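Local coordinates for shikimate kinase (Bacteroides thetaiotaomicron, PDB 3VAA), which probably transfers the terminal phosphate of ATP to the 3-hydroxyl of shikimate, a magnesium-dependent step on the way to chorismate, at residues F29-M34 with G119-L124. Residues are numbered along the deposited sequence; the frame is centred on the assembly and turned at random. Where two conformers were deposited one is given.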
loop_
_atom_site.group_PDB
_atom_site.type_symbol
_atom_site.label_atom_id
_atom_site.label_comp_id
_atom_site.label_asym_id
_atom_site.label_seq_id
_atom_site.Cartn_x
_atom_site.Cartn_y
_atom_site.Cartn_z
ATOM N N PHE A 29 -4.861 5.561 5.847
ATOM C CA PHE A 29 -3.594 5.049 5.304
ATOM C C PHE A 29 -3.842 3.606 4.852
ATOM O O PHE A 29 -4.367 2.817 5.610
ATOM C CB PHE A 29 -2.488 5.012 6.347
ATOM C CG PHE A 29 -2.050 6.346 6.834
ATOM C CD1 PHE A 29 -1.168 7.101 6.100
ATOM C CD2 PHE A 29 -2.482 6.825 8.076
ATOM C CE1 PHE A 29 -0.741 8.316 6.561
ATOM C CE2 PHE A 29 -2.058 8.052 8.548
ATOM C CZ PHE A 29 -1.208 8.804 7.790
ATOM N N LEU A 30 -3.446 3.280 3.625
ATOM C CA LEU A 30 -3.567 1.916 3.125
ATOM C C LEU A 30 -2.172 1.320 3.047
ATOM O O LEU A 30 -1.218 1.953 2.547
ATOM C CB LEU A 30 -4.255 1.873 1.755
ATOM C CG LEU A 30 -5.622 2.560 1.680
ATOM C CD1 LEU A 30 -6.170 2.543 0.244
ATOM C CD2 LEU A 30 -6.634 1.968 2.642
ATOM N N THR A 31 -2.057 0.095 3.556
ATOM C CA THR A 31 -0.812 -0.623 3.608
ATOM C C THR A 31 -1.012 -2.036 3.054
ATOM O O THR A 31 -2.137 -2.564 3.029
ATOM C CB THR A 31 -0.273 -0.731 5.053
ATOM O OG1 THR A 31 -1.148 -1.542 5.839
ATOM C CG2 THR A 31 -0.115 0.681 5.719
ATOM N N GLY A 32 0.079 -2.658 2.645
ATOM C CA GLY A 32 0.015 -4.012 2.115
ATOM C C GLY A 32 1.040 -4.215 1.025
ATOM O O GLY A 32 1.751 -3.289 0.644
ATOM N N TYR A 33 1.104 -5.440 0.510
ATOM C CA TYR A 33 2.118 -5.795 -0.467
ATOM C C TYR A 33 1.747 -5.349 -1.863
ATOM O O TYR A 33 0.590 -5.013 -2.119
ATOM C CB TYR A 33 2.293 -7.327 -0.436
ATOM C CG TYR A 33 3.544 -7.868 -1.082
ATOM C CD1 TYR A 33 4.812 -7.479 -0.649
ATOM C CD2 TYR A 33 3.465 -8.810 -2.110
ATOM C CE1 TYR A 33 5.956 -7.985 -1.241
ATOM C CE2 TYR A 33 4.608 -9.335 -2.691
ATOM C CZ TYR A 33 5.849 -8.917 -2.260
ATOM O OH TYR A 33 6.962 -9.452 -2.859
ATOM N N MET A 34 2.729 -5.320 -2.758
ATOM C CA MET A 34 2.439 -5.068 -4.166
ATOM C C MET A 34 1.417 -6.103 -4.636
ATOM O O MET A 34 1.503 -7.301 -4.292
ATOM C CB MET A 34 3.697 -5.166 -5.044
ATOM C CG MET A 34 4.430 -6.480 -4.979
ATOM S SD MET A 34 5.762 -6.550 -6.191
ATOM C CE MET A 34 6.548 -8.093 -5.794
ATOM N N GLY A 119 -4.014 8.498 11.670
ATOM C CA GLY A 119 -5.146 8.231 10.805
ATOM C C GLY A 119 -5.607 6.799 10.935
ATOM O O GLY A 119 -5.043 6.044 11.720
ATOM N N LYS A 120 -6.651 6.452 10.190
ATOM C CA LYS A 120 -7.210 5.102 10.203
ATOM C C LYS A 120 -6.339 4.309 9.260
ATOM O O LYS A 120 -6.346 4.552 8.046
ATOM C CB LYS A 120 -8.666 5.093 9.726
ATOM C CG LYS A 120 -9.664 5.796 10.660
ATOM C CD LYS A 120 -11.061 5.855 10.022
ATOM C CE LYS A 120 -12.131 6.453 10.964
ATOM N NZ LYS A 120 -12.472 5.538 12.087
ATOM N N THR A 121 -5.631 3.334 9.810
ATOM C CA THR A 121 -4.678 2.541 9.058
ATOM C C THR A 121 -5.231 1.159 8.752
ATOM O O THR A 121 -5.674 0.441 9.627
ATOM C CB THR A 121 -3.331 2.508 9.825
ATOM O OG1 THR A 121 -2.905 3.871 10.019
ATOM C CG2 THR A 121 -2.259 1.748 9.052
ATOM N N VAL A 122 -5.227 0.811 7.466
ATOM C CA VAL A 122 -5.779 -0.441 6.997
ATOM C C VAL A 122 -4.728 -1.307 6.315
ATOM O O VAL A 122 -3.954 -0.817 5.475
ATOM C CB VAL A 122 -6.898 -0.162 5.943
ATOM C CG1 VAL A 122 -7.616 -1.434 5.551
ATOM C CG2 VAL A 122 -7.895 0.862 6.450
ATOM N N PHE A 123 -4.671 -2.578 6.703
ATOM C CA PHE A 123 -3.852 -3.542 5.983
ATOM C C PHE A 123 -4.740 -4.299 5.005
ATOM O O PHE A 123 -5.719 -4.943 5.428
ATOM C CB PHE A 123 -3.159 -4.478 6.937
ATOM C CG PHE A 123 -2.585 -5.711 6.302
ATOM C CD1 PHE A 123 -1.887 -5.652 5.111
ATOM C CD2 PHE A 123 -2.671 -6.930 6.962
ATOM C CE1 PHE A 123 -1.350 -6.794 4.546
ATOM C CE2 PHE A 123 -2.129 -8.075 6.410
ATOM C CZ PHE A 123 -1.465 -8.008 5.203
ATOM N N LEU A 124 -4.425 -4.186 3.711
ATOM C CA LEU A 124 -5.130 -4.938 2.668
ATOM C C LEU A 124 -4.533 -6.331 2.641
ATOM O O LEU A 124 -3.472 -6.567 2.055
ATOM C CB LEU A 124 -5.013 -4.295 1.278
ATOM C CG LEU A 124 -5.898 -3.078 1.021
ATOM C CD1 LEU A 124 -5.543 -1.924 1.938
ATOM C CD2 LEU A 124 -5.799 -2.664 -0.470
HETATM O O HOH W 1 -0.880 -7.446 1.165
#
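Gly119, just past helix 111-118, brings its backbone N to the edge of the Phe29 ring, 3.7 Å from CE2 and near the ring plane. Lys120 then contributes its carbonyl, and Phe29 N donates to Lys120 O (2.8 Å). Thr121 shares a face of the sheet with Phe29, Thr31 and Phe123. Its OG1 lies 3.6 Å from Phe29 CD2, approaching the ring obliquely, while its side chain crosses that of Thr31 at about a right angle, CG2 to CG2. Val122 takes part in three bonds: its N donates to Phe29 O, and its O accepts both Thr31 N and Thr31 OG1, the latter 2.9 Å away and above the carbonyl plane. A chi1 of 66° sets that hydroxyl between the backbone N and carbonyl carbon of Thr31, which brings it to Val122 O. On the opposite face, Val122 CB packs alongside Leu30 CD2 (3.9 Å). Phe123 presents the edge of its ring, at CD1, to Thr31 O and Gly32 CA. Leu124 N closes the pairing on Thr31 O, its CD1 reaches Leu30 CB at 4.0 Å in the conformer given, and a water bridges Leu124 O to Tyr33 N as the two segments diverge. Strands 27-31 and 120-125 thus illustrate neighbouring parallel strands in the central sheet, order 2-3-1-4-5, of a P-loop kinase: the first runs into the Walker A loop, where Gly32 O accepts from Lys38 NZ, a predicted ATP ligand.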